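Local structure of probable outer membrane protein (Pseudomonas aeruginosa, 3DWO) at residues 131-136 / 195-200; 183-188 / 415-420; 316-321 / 326-331. The protein probably carries hydrophobic compounds, such as long-chain fatty acids, across the bacterial outer membrane as a beta-barrel channel of the FadL family. All blocks are in the same frame, centred on the assembly; numbering follows the deposited sequence.

Contact 1: residues 131-136 / 195-200; sequences KGRDFA and PASNSS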
# COMPACT_ATOMS: atom_id res chain seq x y z
N LYS A 131 -16.60 -17.88 -1.21
CA LYS A 131 -15.88 -19.11 -0.89
C LYS A 131 -14.57 -18.92 -0.14
O LYS A 131 -14.09 -19.85 0.50
CB LYS A 131 -15.62 -19.91 -2.16
CG LYS A 131 -14.61 -19.27 -3.11
CD LYS A 131 -14.44 -20.12 -4.38
CE LYS A 131 -15.69 -20.09 -5.25
NZ LYS A 131 -15.55 -20.94 -6.47
N GLY A 132 -13.98 -17.74 -0.24
CA GLY A 132 -12.74 -17.48 0.46
C GLY A 132 -12.93 -16.65 1.72
O GLY A 132 -11.96 -16.07 2.22
N ARG A 133 -14.15 -16.59 2.24
CA ARG A 133 -14.43 -15.78 3.43
C ARG A 133 -13.62 -16.15 4.68
O ARG A 133 -13.43 -15.30 5.57
CB ARG A 133 -15.94 -15.80 3.76
CG ARG A 133 -16.52 -17.17 4.11
CD ARG A 133 -18.02 -17.07 4.33
NE ARG A 133 -18.64 -18.37 4.63
CZ ARG A 133 -18.80 -19.34 3.74
NH1 ARG A 133 -18.39 -19.17 2.49
NH2 ARG A 133 -19.36 -20.49 4.11
N ASP A 134 -13.14 -17.39 4.76
CA ASP A 134 -12.34 -17.79 5.93
C ASP A 134 -10.94 -17.17 5.87
O ASP A 134 -10.19 -17.24 6.83
CB ASP A 134 -12.17 -19.32 6.00
CG ASP A 134 -13.45 -20.06 6.39
OD1 ASP A 134 -14.45 -19.41 6.80
OD2 ASP A 134 -13.46 -21.31 6.30
N PHE A 135 -10.60 -16.57 4.73
CA PHE A 135 -9.29 -15.95 4.56
C PHE A 135 -9.36 -14.44 4.52
O PHE A 135 -8.42 -13.76 4.95
CB PHE A 135 -8.63 -16.44 3.26
CG PHE A 135 -8.32 -17.91 3.26
CD1 PHE A 135 -9.31 -18.84 2.97
CD2 PHE A 135 -7.04 -18.36 3.57
CE1 PHE A 135 -9.03 -20.21 2.99
CE2 PHE A 135 -6.75 -19.72 3.60
CZ PHE A 135 -7.75 -20.65 3.30
N ALA A 136 -10.46 -13.90 4.00
CA ALA A 136 -10.60 -12.46 3.92
C ALA A 136 -11.96 -12.01 3.42
O ALA A 136 -12.60 -12.68 2.60
CB ALA A 136 -9.53 -11.88 3.01
N PRO A 195 -18.38 -30.49 11.43
CA PRO A 195 -18.57 -30.02 10.05
C PRO A 195 -18.23 -28.53 9.93
O PRO A 195 -18.41 -27.76 10.87
CB PRO A 195 -20.04 -30.32 9.79
CG PRO A 195 -20.66 -30.10 11.13
CD PRO A 195 -19.67 -30.77 12.07
N ALA A 196 -17.73 -28.13 8.77
CA ALA A 196 -17.37 -26.74 8.56
C ALA A 196 -18.57 -25.86 8.22
O ALA A 196 -19.62 -26.35 7.79
CB ALA A 196 -16.33 -26.64 7.45
N SER A 197 -18.40 -24.56 8.43
CA SER A 197 -19.43 -23.57 8.13
C SER A 197 -20.75 -23.66 8.89
O SER A 197 -21.77 -23.16 8.42
CB SER A 197 -19.69 -23.56 6.62
OG SER A 197 -18.51 -23.16 5.93
N ASN A 198 -20.74 -24.30 10.06
CA ASN A 198 -21.93 -24.37 10.89
C ASN A 198 -21.81 -23.18 11.82
O ASN A 198 -22.74 -22.39 11.96
CB ASN A 198 -21.98 -25.66 11.68
CG ASN A 198 -22.51 -26.81 10.86
OD1 ASN A 198 -22.00 -27.10 9.78
ND2 ASN A 198 -23.53 -27.48 11.37
N SER A 199 -20.65 -23.04 12.45
CA SER A 199 -20.40 -21.90 13.31
C SER A 199 -19.76 -20.86 12.39
O SER A 199 -19.01 -21.21 11.47
CB SER A 199 -19.42 -22.26 14.44
OG SER A 199 -18.19 -22.74 13.93
N SER A 200 -20.08 -19.59 12.59
CA SER A 200 -19.50 -18.53 11.77
C SER A 200 -19.74 -17.16 12.38
O SER A 200 -20.86 -16.82 12.80
CB SER A 200 -20.07 -18.55 10.34
OG SER A 200 -21.37 -18.01 10.31
O HOH W 1 -16.60 -21.54 7.27
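R133 reaches S197 where two loops of the FadL-type barrel meet, the loop between strands 110-125 and 138-153 and the one that leads from helix 179-184 to strand 201-220. Direct contact is slight: 63 Å² is buried in all, and NH2 of R133 comes within 3.3 Å of OG of S197, the hydroxyl lying oblique to the guanidinium plane. The arginine spans the distance because its chain runs extended from CG to NE. Its firmer polar partners lie elsewhere, since NH2 bonds to the carbonyl of T71 and NH1 to that of W130, so the planar group is fixed between loops with S197 at one side.

Water supplies the other link. OG of S197 sits 2.8 Å from a water that also lies 3.1 Å from OD1 of D134, to which it can donate, carrying the contact to a carboxylate too distant to touch the serine itself. OD1 of D134 is also bonded by the amide of N176, in strand 158-177.

Backbone bonds shape the loop carrying the arginine. The carbonyl O of G132 accepts from N of F135 at 2.9 Å and from N of A136 at 3.2 Å, a tight turn at G132-F135 with R133 and D134 at its two middle positions. On the other loop, N of S197 is held by D178.

A small hydroxyl suits this place, as it can meet a cationic group and a water together. The nearby positive and negative groups of R133 and D134 probably offset one another, and the two loops meet through polar atoms and solvent, with no apolar packing between them.

Contact 2: residues 183-188 / 415-420; sequences AANSPG and NQDRLG. With C8E ((hydroxyethyloxy)tri(ethyloxy)octane), chain C.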
# COMPACT_ATOMS: atom_id res chain seq x y z
N ALA A 183 -11.54 -25.76 16.28
CA ALA A 183 -11.49 -26.77 17.34
C ALA A 183 -11.02 -28.12 16.81
O ALA A 183 -10.16 -28.76 17.40
CB ALA A 183 -12.88 -26.93 17.99
N ALA A 184 -11.60 -28.54 15.69
CA ALA A 184 -11.26 -29.81 15.06
C ALA A 184 -9.75 -29.97 14.83
O ALA A 184 -9.23 -31.08 14.88
CB ALA A 184 -12.01 -29.95 13.74
N ASN A 185 -9.07 -28.85 14.56
CA ASN A 185 -7.62 -28.84 14.31
C ASN A 185 -6.79 -28.46 15.53
O ASN A 185 -5.56 -28.43 15.46
CB ASN A 185 -7.30 -27.84 13.18
CG ASN A 185 -7.80 -28.30 11.82
OD1 ASN A 185 -7.26 -29.23 11.24
ND2 ASN A 185 -8.83 -27.64 11.32
N SER A 186 -7.45 -28.18 16.65
CA SER A 186 -6.75 -27.73 17.85
C SER A 186 -6.00 -28.80 18.64
O SER A 186 -6.31 -29.98 18.57
CB SER A 186 -7.75 -27.06 18.79
OG SER A 186 -8.62 -28.04 19.35
N PRO A 187 -5.02 -28.38 19.45
CA PRO A 187 -4.26 -29.35 20.25
C PRO A 187 -5.02 -29.75 21.52
O PRO A 187 -4.61 -30.67 22.21
CB PRO A 187 -2.97 -28.60 20.55
CG PRO A 187 -3.42 -27.19 20.66
CD PRO A 187 -4.35 -27.06 19.46
N GLY A 188 -6.13 -29.07 21.81
CA GLY A 188 -6.89 -29.38 23.01
C GLY A 188 -8.34 -29.81 22.82
O GLY A 188 -8.96 -30.35 23.73
N ASN A 415 -4.82 -21.99 5.60
CA ASN A 415 -5.04 -21.39 6.92
C ASN A 415 -4.48 -22.28 8.02
O ASN A 415 -4.65 -23.50 7.98
CB ASN A 415 -6.54 -21.17 7.18
CG ASN A 415 -6.99 -19.75 6.87
OD1 ASN A 415 -6.18 -18.82 6.86
ND2 ASN A 415 -8.30 -19.57 6.65
N GLN A 416 -3.84 -21.67 9.01
CA GLN A 416 -3.29 -22.42 10.13
C GLN A 416 -4.46 -23.04 10.93
O GLN A 416 -5.62 -22.70 10.70
CB GLN A 416 -2.48 -21.49 11.03
CG GLN A 416 -3.25 -20.26 11.49
CD GLN A 416 -2.41 -19.34 12.33
OE1 GLN A 416 -2.16 -19.61 13.51
NE2 GLN A 416 -1.94 -18.26 11.72
N ASP A 417 -4.14 -23.92 11.87
CA ASP A 417 -5.16 -24.59 12.67
C ASP A 417 -6.23 -23.68 13.29
O ASP A 417 -7.42 -23.89 13.06
CB ASP A 417 -4.51 -25.42 13.79
CG ASP A 417 -3.63 -26.54 13.27
OD1 ASP A 417 -3.88 -27.04 12.15
OD2 ASP A 417 -2.69 -26.95 13.99
N ARG A 418 -5.83 -22.69 14.08
CA ARG A 418 -6.81 -21.83 14.73
C ARG A 418 -7.67 -20.99 13.79
O ARG A 418 -8.67 -20.40 14.21
CB ARG A 418 -6.15 -20.94 15.79
CG ARG A 418 -5.23 -19.85 15.29
CD ARG A 418 -4.67 -19.06 16.49
NE ARG A 418 -3.83 -19.89 17.34
CZ ARG A 418 -3.35 -19.52 18.53
NH1 ARG A 418 -3.62 -18.31 19.02
NH2 ARG A 418 -2.60 -20.35 19.23
N LEU A 419 -7.30 -20.94 12.51
CA LEU A 419 -8.09 -20.19 11.53
C LEU A 419 -8.99 -21.09 10.68
O LEU A 419 -9.54 -20.65 9.67
CB LEU A 419 -7.18 -19.36 10.62
CG LEU A 419 -6.52 -18.15 11.29
CD1 LEU A 419 -5.72 -17.38 10.25
CD2 LEU A 419 -7.60 -17.23 11.91
N GLY A 420 -9.13 -22.35 11.08
CA GLY A 420 -10.00 -23.26 10.35
C GLY A 420 -9.38 -24.32 9.45
O GLY A 420 -10.08 -25.22 9.00
C1 C8E C . -8.44 -15.20 15.36
C2 C8E C . -8.24 -16.47 16.05
C3 C8E C . -9.47 -17.19 16.34
C4 C8E C . -9.10 -18.34 17.15
C5 C8E C . -10.29 -19.21 17.27
C6 C8E C . -9.95 -20.43 17.96
C7 C8E C . -11.27 -20.98 18.20
C8 C8E C . -11.11 -22.22 18.97
O9 C8E C . -12.10 -23.14 19.38
C10 C8E C . -13.16 -22.70 20.21
C11 C8E C . -13.97 -23.93 20.46
O12 C8E C . -15.29 -23.82 19.90
C13 C8E C . -16.03 -25.07 19.92
C14 C8E C . -17.49 -25.29 19.44
O15 C8E C . -18.43 -24.44 18.70
C16 C8E C . -19.21 -23.64 19.60
C17 C8E C . -20.53 -24.28 20.07
O18 C8E C . -21.14 -23.99 21.35
C19 C8E C . -20.69 -24.89 22.40
C20 C8E C . -20.85 -24.58 23.93
O21 C8E C . -20.01 -25.28 24.86
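The amide of N185 and the carboxylate of D417 lie almost parallel, planes 2° apart, yet meet without a hydrogen bond between them. The contact brings the last part of helix 179-184 in the FadL-type protein, and the residues after it, against a loop whose residues 417-418 form a short 3-10 segment, between strands 395-411 and 423-441. What meets is mostly carbon and backbone: CB of N185 is 3.7 Å from OD1 of D417, and the carbonyl O of N185 is 3.5 Å from CG of D417. Asparagine suits its place because its amide can turn back to bond the carbonyl of A181; across the contact its ND2 passes 3.6 Å from O of G420. That glycine has a positive phi of 105°, where a CB would collide with the carbonyl O of L419, so a residue without a side chain fits. A detergent molecule (C8E, chain C) runs past the loop, its C4 3.6 Å from the carbonyl O of R418, an atom also bonded by S182. In the helix, the carbonyl O of A183 accepts from both N and OG of S186, the hydroxyl reaching it at 2.6 Å on a lone pair in the carbonyl plane.

Contact 3: residues 316-321 / 326-331; sequences DLTLKS and IVSIPY. With C8E ((hydroxyethyloxy)tri(ethyloxy)octane), chain D; C8E ((hydroxyethyloxy)tri(ethyloxy)octane), chain C; SO4 (sulfate ion), chain B.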
# COMPACT_ATOMS: atom_id res chain seq x y z
N ASP A 316 5.36 -10.90 9.17
CA ASP A 316 4.07 -11.44 9.58
C ASP A 316 3.10 -10.36 10.05
O ASP A 316 3.49 -9.22 10.31
CB ASP A 316 4.28 -12.43 10.71
CG ASP A 316 4.84 -11.78 11.96
OD1 ASP A 316 5.85 -11.05 11.84
OD2 ASP A 316 4.27 -11.99 13.05
N LEU A 317 1.82 -10.73 10.14
CA LEU A 317 0.79 -9.82 10.61
C LEU A 317 0.32 -10.49 11.89
O LEU A 317 -0.28 -11.57 11.84
CB LEU A 317 -0.38 -9.74 9.62
CG LEU A 317 -0.98 -8.37 9.28
CD1 LEU A 317 -2.41 -8.56 8.80
CD2 LEU A 317 -0.95 -7.43 10.47
N THR A 318 0.59 -9.88 13.03
CA THR A 318 0.19 -10.48 14.27
C THR A 318 -0.81 -9.66 15.06
O THR A 318 -0.53 -8.54 15.48
CB THR A 318 1.40 -10.75 15.16
OG1 THR A 318 2.37 -11.49 14.42
CG2 THR A 318 1.00 -11.56 16.38
N LEU A 319 -1.99 -10.24 15.28
CA LEU A 319 -3.01 -9.56 16.05
C LEU A 319 -2.73 -9.90 17.50
O LEU A 319 -2.58 -11.06 17.86
CB LEU A 319 -4.41 -10.05 15.69
CG LEU A 319 -5.48 -9.57 16.68
CD1 LEU A 319 -5.55 -8.04 16.67
CD2 LEU A 319 -6.82 -10.18 16.33
N LYS A 320 -2.63 -8.87 18.33
CA LYS A 320 -2.40 -9.06 19.74
C LYS A 320 -3.51 -8.38 20.52
O LYS A 320 -4.16 -7.46 20.02
CB LYS A 320 -1.04 -8.48 20.15
CG LYS A 320 0.16 -9.24 19.58
CD LYS A 320 1.47 -8.70 20.15
CE LYS A 320 2.67 -9.45 19.58
NZ LYS A 320 3.97 -8.91 20.09
N SER A 321 -3.73 -8.86 21.74
CA SER A 321 -4.75 -8.30 22.61
C SER A 321 -4.16 -8.37 24.02
O SER A 321 -3.83 -9.45 24.50
CB SER A 321 -6.02 -9.14 22.54
OG SER A 321 -7.05 -8.57 23.33
N ILE A 326 -3.25 -13.21 19.50
CA ILE A 326 -4.53 -13.84 19.25
C ILE A 326 -4.24 -14.79 18.09
O ILE A 326 -4.56 -15.98 18.15
CB ILE A 326 -5.61 -12.82 18.84
CG1 ILE A 326 -5.97 -11.95 20.04
CG2 ILE A 326 -6.83 -13.53 18.31
CD1 ILE A 326 -6.49 -12.72 21.23
N VAL A 327 -3.63 -14.26 17.03
CA VAL A 327 -3.24 -15.05 15.88
C VAL A 327 -2.11 -14.34 15.14
O VAL A 327 -2.10 -13.11 15.03
CB VAL A 327 -4.43 -15.29 14.88
CG1 VAL A 327 -4.91 -13.98 14.28
CG2 VAL A 327 -3.98 -16.25 13.78
N SER A 328 -1.15 -15.12 14.66
CA SER A 328 -0.02 -14.58 13.91
C SER A 328 -0.04 -15.21 12.51
O SER A 328 -0.02 -16.42 12.37
CB SER A 328 1.29 -14.90 14.61
OG SER A 328 2.37 -14.21 14.00
N ILE A 329 -0.10 -14.37 11.49
CA ILE A 329 -0.14 -14.83 10.11
C ILE A 329 1.16 -14.49 9.37
O ILE A 329 1.50 -13.32 9.19
CB ILE A 329 -1.34 -14.18 9.36
CG1 ILE A 329 -2.63 -14.49 10.12
CG2 ILE A 329 -1.43 -14.71 7.93
CD1 ILE A 329 -3.85 -13.78 9.58
N PRO A 330 1.91 -15.51 8.95
CA PRO A 330 3.17 -15.25 8.24
C PRO A 330 2.94 -14.76 6.82
O PRO A 330 2.03 -15.21 6.13
CB PRO A 330 3.87 -16.61 8.27
CG PRO A 330 3.27 -17.29 9.47
CD PRO A 330 1.82 -16.93 9.34
N TYR A 331 3.76 -13.82 6.38
CA TYR A 331 3.65 -13.29 5.03
C TYR A 331 5.00 -13.31 4.35
O TYR A 331 5.08 -13.46 3.14
CB TYR A 331 3.07 -11.88 5.07
CG TYR A 331 1.56 -11.87 5.20
CD1 TYR A 331 0.75 -12.43 4.21
CD2 TYR A 331 0.93 -11.33 6.32
CE1 TYR A 331 -0.64 -12.45 4.32
CE2 TYR A 331 -0.46 -11.34 6.46
CZ TYR A 331 -1.24 -11.90 5.45
OH TYR A 331 -2.62 -11.89 5.57
C1 C8E D . -0.24 -10.74 0.73
C2 C8E D . -1.19 -10.27 1.73
C3 C8E D . -0.62 -9.42 2.77
C4 C8E D . -1.72 -8.97 3.60
C5 C8E D . -1.31 -7.75 4.34
C6 C8E D . -2.48 -7.02 4.80
C7 C8E D . -1.88 -6.26 5.88
C8 C8E D . -2.46 -4.89 5.89
O9 C8E D . -3.01 -4.20 7.01
C10 C8E D . -4.11 -4.77 7.69
C11 C8E D . -4.43 -3.82 8.80
O12 C8E D . -3.81 -4.25 10.02
C13 C8E D . -4.72 -4.68 11.08
C14 C8E D . -5.34 -6.11 11.23
O15 C8E D . -5.39 -7.03 12.37
C16 C8E D . -4.26 -7.92 12.39
C17 C8E D . -4.47 -9.25 11.64
O18 C8E D . -5.77 -9.75 11.26
C19 C8E D . -6.38 -10.60 12.26
C20 C8E D . -6.86 -12.07 11.97
O21 C8E D . -8.22 -12.31 11.59
C1 C8E C . -8.44 -15.20 15.36
C2 C8E C . -8.24 -16.47 16.05
C3 C8E C . -9.47 -17.19 16.34
C4 C8E C . -9.10 -18.34 17.15
C5 C8E C . -10.29 -19.21 17.27
C6 C8E C . -9.95 -20.43 17.96
C7 C8E C . -11.27 -20.98 18.20
C8 C8E C . -11.11 -22.22 18.97
O9 C8E C . -12.10 -23.14 19.38
C10 C8E C . -13.16 -22.70 20.21
C11 C8E C . -13.97 -23.93 20.46
O12 C8E C . -15.29 -23.82 19.90
C13 C8E C . -16.03 -25.07 19.92
C14 C8E C . -17.49 -25.29 19.44
O15 C8E C . -18.43 -24.44 18.70
C16 C8E C . -19.21 -23.64 19.60
C17 C8E C . -20.53 -24.28 20.07
O18 C8E C . -21.14 -23.99 21.35
C19 C8E C . -20.69 -24.89 22.40
C20 C8E C . -20.85 -24.58 23.93
O21 C8E C . -20.01 -25.28 24.86
S SO4 B . 5.13 -5.62 19.41
O1 SO4 B . 6.01 -6.22 20.42
O2 SO4 B . 5.29 -6.35 18.13
O3 SO4 B . 5.49 -4.21 19.22
O4 SO4 B . 3.72 -5.72 19.84
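Y331 presents the edge of its ring to L317, whose CB lies 3.5 Å from CE2 of Y331 near the ring plane, while one face is overlaid by the alkyl chain of a detergent (C8E, chain D), C3 standing 3.4 Å above the plane toward the rim. The phenol OH is bonded by D370 and R372. L317, L319, V327 and I329 point to one face, and the first three touch that detergent, so branched apolar residues suit a surface that meets its octyl and ethoxy carbons. L319 lies alongside I326, CD2 of L319 3.8 Å from CB of I326, because its CG points away from its backbone N (chi1 168°). On the mainly polar face of D316, T318 and S328, OG1 of T318 and OG of S328 come to 2.8 Å, a hydrogen bond that either could donate, though the place of OG1 is less sure. L317 and I329 pair their backbones in both directions. The carbonyl O of L319 takes N of I326 at 2.8 Å and N of V327 only weakly at 3.5 Å. The extra residue there makes a classic beta bulge in an antiparallel hairpin, whose detergent-covered apolar face is consistent with passage of hydrophobic compounds in the FadL family.

All three contacts lie toward the same end of the elongated barrel, and they form a chain of neighbours. Contact 2 touches both others through its loop 415-420: N415 probably donates to the carbonyl of D134 in contact 1, and Q416 and R418 probably bond the carbonyls of S328 and I326 in contact 3. Contacts 1 and 3 do not touch. All three are partly buried; contacts 1 and 2 are small meetings of loops and, in contact 2, the last part of a helix, with polar or backbone atoms dominating and one water in contact 1. Contact 3, the largest at 494 Å², is antiparallel strand pairing, interrupted by a bulge, with a largely buried apolar face. Detergent C8E (chain C) meets both contact 2 and contact 3.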